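Local coordinates for protein beta-fructofuranosidase (Arthrobacter, PDB 3WPU) that is a beta-fructofuranosidase of the levansucrase/invertase family, whose members share a five-bladed beta-propeller fold, at residues G146-I151 with S158-W163; E94-L99 with G134-G139. All coordinates share one frame; numbering follows the deposited sequence.

How the interactions relate
Following the chain from the N terminus, interaction 2 comes first: strand 93-102 runs on into strand 115-122, and the contact between 94-99 and 134-139 closes a loop containing strand 115-122, with W136, just before strand 137-141, reaching back to strand 93-102. The chain continues through strand 137-141 into the loop that holds 146-151. There interaction 1 closes a much shorter loop, with six residues between its segments, back onto strand 159-169. The two loops follow in series, neither enclosing nor crossing the other. Their centres lie about 22 Å apart, yet they touch where L99 CD2 packs 3.5 Å from Q162 O. Strands 93-102 and 159-169 flank strand 72-81, tying both contacts into one sheet.

Interaction 1 (G146-I151 with S158-W163); sequences GVTGQI and SHQTQW
The hydroxyl of T148 sits between the side-chain amides of Q160 and Q162 and is hydrogen-bonded to each. T148 OG1 donates to Q160 OE1 at 2.7 Å, lying in the carbonyl plane on a lone pair, and accepts from Q162 NE2 at 3.0 Å, nearly in the plane of that amide, with an N-H...O angle of 156°. A threonine hydroxyl suits the place because one small group can give and receive at once. Its methyl, CG2, adds an apolar touch, packing 3.8 Å from Q162 CG. With OG1 tucked between the backbone N and the carbonyl carbon (chi1 62°), the hydroxyl is turned to the strand. Q160 OE1 also comes within 3.1 Å of G149 N, too poorly angled for a hydrogen bond; that N-H instead turns back to G146 O. Glycine suits this turn because a side chain would press on G146 O.

The glutamines are positioned in turn by their far ends. The bend of Q160 at chi2 turns its amide so that OE1 faces T148 while NE2 bonds to D181 OD1 and V182 O on strand 174-184; Q162 OE1 accepts from the backbone N of I116. Each amide thus uses both its oxygen and its nitrogen, which fixes how it is flipped. In the loop, V147 O accepts both Q150 N and Q150 NE2, closing a turn, and Q150 OE1 reaches V222 N on strand 213-226.

At the start of the strand, S158 and H159 both face F184, forming a classic beta bulge. Strands 159-169, 174-184, 197-210 and 213-226 follow one another as an antiparallel meander, consistent with a blade of the family's five-bladed propeller, and loop 146-151 packs against its first strand.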
# COMPACT_ATOMS: atom_id res chain seq x y z
N GLY A 146 4.01 17.71 -17.98
CA GLY A 146 5.40 18.10 -17.89
C GLY A 146 5.89 18.41 -16.50
O GLY A 146 7.10 18.44 -16.27
N VAL A 147 4.97 18.64 -15.55
CA VAL A 147 5.37 19.09 -14.23
C VAL A 147 6.29 18.06 -13.54
O VAL A 147 7.30 18.42 -12.95
CB VAL A 147 4.15 19.40 -13.32
CG1 VAL A 147 4.55 19.58 -11.87
CG2 VAL A 147 3.45 20.67 -13.82
N THR A 148 5.93 16.78 -13.60
CA THR A 148 6.69 15.77 -12.86
C THR A 148 8.04 15.45 -13.52
O THR A 148 8.93 14.85 -12.91
CB THR A 148 5.88 14.51 -12.58
OG1 THR A 148 5.48 13.87 -13.81
CG2 THR A 148 4.66 14.87 -11.75
N GLY A 149 8.22 15.91 -14.75
CA GLY A 149 9.48 15.78 -15.46
C GLY A 149 10.57 16.68 -14.92
O GLY A 149 11.72 16.48 -15.23
N GLN A 150 10.21 17.65 -14.08
CA GLN A 150 11.18 18.69 -13.67
C GLN A 150 12.46 18.23 -12.99
O GLN A 150 13.49 18.90 -13.10
CB GLN A 150 10.52 19.77 -12.85
CG GLN A 150 9.80 19.37 -11.61
CD GLN A 150 9.01 20.56 -11.07
OE1 GLN A 150 9.39 21.14 -10.09
NE2 GLN A 150 8.00 20.96 -11.78
N ILE A 151 12.40 17.12 -12.27
CA ILE A 151 13.54 16.69 -11.43
C ILE A 151 14.64 15.94 -12.18
O ILE A 151 15.73 15.73 -11.63
CB ILE A 151 13.08 15.84 -10.22
CG1 ILE A 151 12.47 14.50 -10.67
CG2 ILE A 151 12.13 16.66 -9.34
CD1 ILE A 151 12.07 13.59 -9.52
N SER A 158 11.68 8.41 -22.67
CA SER A 158 10.62 7.98 -23.60
C SER A 158 9.25 7.91 -22.91
O SER A 158 8.21 8.04 -23.56
CB SER A 158 10.95 6.62 -24.17
OG SER A 158 11.18 5.65 -23.16
N HIS A 159 9.27 7.69 -21.60
CA HIS A 159 8.05 7.56 -20.79
C HIS A 159 8.34 8.26 -19.48
O HIS A 159 9.49 8.33 -19.07
CB HIS A 159 7.70 6.11 -20.51
CG HIS A 159 7.50 5.29 -21.74
ND1 HIS A 159 8.54 4.86 -22.54
CD2 HIS A 159 6.37 4.80 -22.30
CE1 HIS A 159 8.05 4.16 -23.55
NE2 HIS A 159 6.74 4.10 -23.42
N GLN A 160 7.30 8.77 -18.85
CA GLN A 160 7.50 9.48 -17.59
C GLN A 160 6.18 9.32 -16.83
O GLN A 160 5.14 9.79 -17.27
CB GLN A 160 7.88 10.93 -17.87
CG GLN A 160 8.75 11.60 -16.79
CD GLN A 160 7.97 12.03 -15.56
OE1 GLN A 160 7.32 13.06 -15.55
NE2 GLN A 160 8.06 11.22 -14.49
N THR A 161 6.25 8.63 -15.70
CA THR A 161 5.05 8.26 -14.95
C THR A 161 5.11 8.72 -13.53
O THR A 161 6.16 9.07 -13.02
CB THR A 161 4.87 6.75 -14.88
OG1 THR A 161 5.96 6.13 -14.19
CG2 THR A 161 4.79 6.17 -16.25
N GLN A 162 3.93 8.71 -12.92
CA GLN A 162 3.77 8.85 -11.49
C GLN A 162 3.27 7.52 -10.97
O GLN A 162 2.28 6.96 -11.47
CB GLN A 162 2.81 9.97 -11.12
CG GLN A 162 3.22 11.33 -11.64
CD GLN A 162 2.24 11.91 -12.64
OE1 GLN A 162 1.05 11.73 -12.50
NE2 GLN A 162 2.74 12.67 -13.60
N TRP A 163 4.02 6.97 -10.03
CA TRP A 163 3.69 5.72 -9.35
C TRP A 163 3.32 6.01 -7.88
O TRP A 163 3.30 7.18 -7.48
CB TRP A 163 4.85 4.74 -9.55
CG TRP A 163 4.90 4.05 -10.91
CD1 TRP A 163 4.05 4.22 -11.97
CD2 TRP A 163 5.86 3.09 -11.31
NE1 TRP A 163 4.43 3.39 -13.01
CE2 TRP A 163 5.54 2.68 -12.63
CE3 TRP A 163 6.95 2.49 -10.67
CZ2 TRP A 163 6.30 1.73 -13.33
CZ3 TRP A 163 7.70 1.52 -11.37
CH2 TRP A 163 7.36 1.15 -12.68

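Interaction 2 (E94-L99 with G134-G139); sequences EIIFSL and GGWTYG
E94 meets the indole of W136 first, at the rim of its six-membered ring: E94 O lies near the ring plane, 3.8 Å from W136 CZ3. The carboxylate comes near the same rim, with E94 OE1 4.0 Å from W136 CH2 and its plane turned 28° from the ring. A glutamate can be buried here because R121 forms a salt bridge to OE1 and A486 N a hydrogen bond to OE2. At I95 the side chain points to the other side of the sheet, onto V214, as alternation along a strand requires. Strands 93-102, 115-122 and 137-141 form an antiparallel sheet, consistent with a blade of the family's propeller; W136, just ahead of the last, is long enough for its indole to reach over R121 of the middle strand to 93-102. I96 then returns to the near side. Its CG1 is set between the backbone N and carbonyl carbon (chi1 61°); with the chain extended beyond it, CD1 lies over the six-membered ring in a CH-pi contact, 3.7 Å from the W136 ring centroid and only 4° off its normal. The other branch, I96 CG2, packs 3.6 Å from W136 CH2. The indole's polar edge is occupied too, W136 NE1 donating to A482 O.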
# COMPACT_ATOMS: atom_id res chain seq x y z
N GLU A 94 -14.66 13.46 1.32
CA GLU A 94 -13.60 12.43 1.37
C GLU A 94 -12.85 12.58 0.04
O GLU A 94 -13.49 12.80 -1.00
CB GLU A 94 -14.17 11.02 1.51
CG GLU A 94 -14.80 10.76 2.85
CD GLU A 94 -15.30 9.35 3.04
OE1 GLU A 94 -15.51 8.60 2.05
OE2 GLU A 94 -15.54 8.99 4.21
N ILE A 95 -11.52 12.46 0.09
CA ILE A 95 -10.63 12.65 -1.05
C ILE A 95 -9.63 11.50 -1.07
O ILE A 95 -9.00 11.18 -0.06
CB ILE A 95 -9.85 13.98 -0.94
CG1 ILE A 95 -10.78 15.19 -1.03
CG2 ILE A 95 -8.76 14.05 -2.02
CD1 ILE A 95 -10.17 16.47 -0.52
N ILE A 96 -9.52 10.86 -2.24
CA ILE A 96 -8.51 9.81 -2.45
C ILE A 96 -7.68 10.12 -3.68
O ILE A 96 -8.11 10.85 -4.59
CB ILE A 96 -9.13 8.42 -2.56
CG1 ILE A 96 -10.08 8.37 -3.76
CG2 ILE A 96 -9.79 8.04 -1.24
CD1 ILE A 96 -10.68 7.00 -4.05
N PHE A 97 -6.47 9.56 -3.67
CA PHE A 97 -5.55 9.61 -4.80
C PHE A 97 -5.39 8.23 -5.36
O PHE A 97 -5.33 7.25 -4.60
CB PHE A 97 -4.18 10.12 -4.34
CG PHE A 97 -4.18 11.58 -3.98
CD1 PHE A 97 -4.02 12.55 -4.95
CD2 PHE A 97 -4.31 11.97 -2.67
CE1 PHE A 97 -4.00 13.89 -4.63
CE2 PHE A 97 -4.29 13.31 -2.33
CZ PHE A 97 -4.13 14.27 -3.31
N SER A 98 -5.33 8.12 -6.69
CA SER A 98 -5.19 6.85 -7.36
C SER A 98 -4.24 6.92 -8.55
O SER A 98 -4.16 7.95 -9.24
CB SER A 98 -6.53 6.37 -7.94
OG SER A 98 -7.56 6.25 -6.97
N LEU A 99 -3.56 5.80 -8.83
CA LEU A 99 -2.89 5.63 -10.11
C LEU A 99 -3.98 5.37 -11.14
O LEU A 99 -4.87 4.55 -10.90
CB LEU A 99 -1.92 4.44 -10.10
CG LEU A 99 -0.76 4.53 -9.11
CD1 LEU A 99 0.28 3.47 -9.41
CD2 LEU A 99 -0.17 5.93 -9.13
N GLY A 134 -19.77 3.10 -5.05
CA GLY A 134 -19.04 3.88 -4.03
C GLY A 134 -19.33 5.37 -4.08
O GLY A 134 -19.01 6.12 -3.15
N GLY A 135 -19.92 5.83 -5.17
CA GLY A 135 -20.34 7.22 -5.30
C GLY A 135 -19.21 8.24 -5.48
O GLY A 135 -19.39 9.43 -5.19
N TRP A 136 -18.05 7.78 -5.94
CA TRP A 136 -16.90 8.67 -6.16
C TRP A 136 -17.07 9.49 -7.42
O TRP A 136 -17.52 8.96 -8.45
CB TRP A 136 -15.58 7.89 -6.26
CG TRP A 136 -15.19 7.18 -5.01
CD1 TRP A 136 -15.35 5.86 -4.74
CD2 TRP A 136 -14.57 7.76 -3.85
NE1 TRP A 136 -14.86 5.57 -3.51
CE2 TRP A 136 -14.39 6.71 -2.92
CE3 TRP A 136 -14.15 9.03 -3.51
CZ2 TRP A 136 -13.81 6.89 -1.69
CZ3 TRP A 136 -13.57 9.23 -2.26
CH2 TRP A 136 -13.41 8.16 -1.36
N THR A 137 -16.68 10.76 -7.35
CA THR A 137 -16.53 11.61 -8.53
C THR A 137 -15.05 11.69 -8.90
O THR A 137 -14.20 11.97 -8.06
CB THR A 137 -17.09 13.02 -8.28
OG1 THR A 137 -18.49 12.96 -7.97
CG2 THR A 137 -16.87 13.91 -9.49
N TYR A 138 -14.75 11.46 -10.17
CA TYR A 138 -13.38 11.53 -10.69
C TYR A 138 -13.00 12.99 -10.91
O TYR A 138 -13.67 13.72 -11.68
CB TYR A 138 -13.24 10.72 -11.99
CG TYR A 138 -11.85 10.76 -12.55
CD1 TYR A 138 -10.73 10.48 -11.75
CD2 TYR A 138 -11.62 11.08 -13.88
CE1 TYR A 138 -9.46 10.51 -12.26
CE2 TYR A 138 -10.35 11.12 -14.40
CZ TYR A 138 -9.26 10.83 -13.59
OH TYR A 138 -7.98 10.87 -14.13
N GLY A 139 -11.98 13.44 -10.20
CA GLY A 139 -11.56 14.84 -10.29
C GLY A 139 -10.56 15.15 -11.39
O GLY A 139 -10.26 16.33 -11.64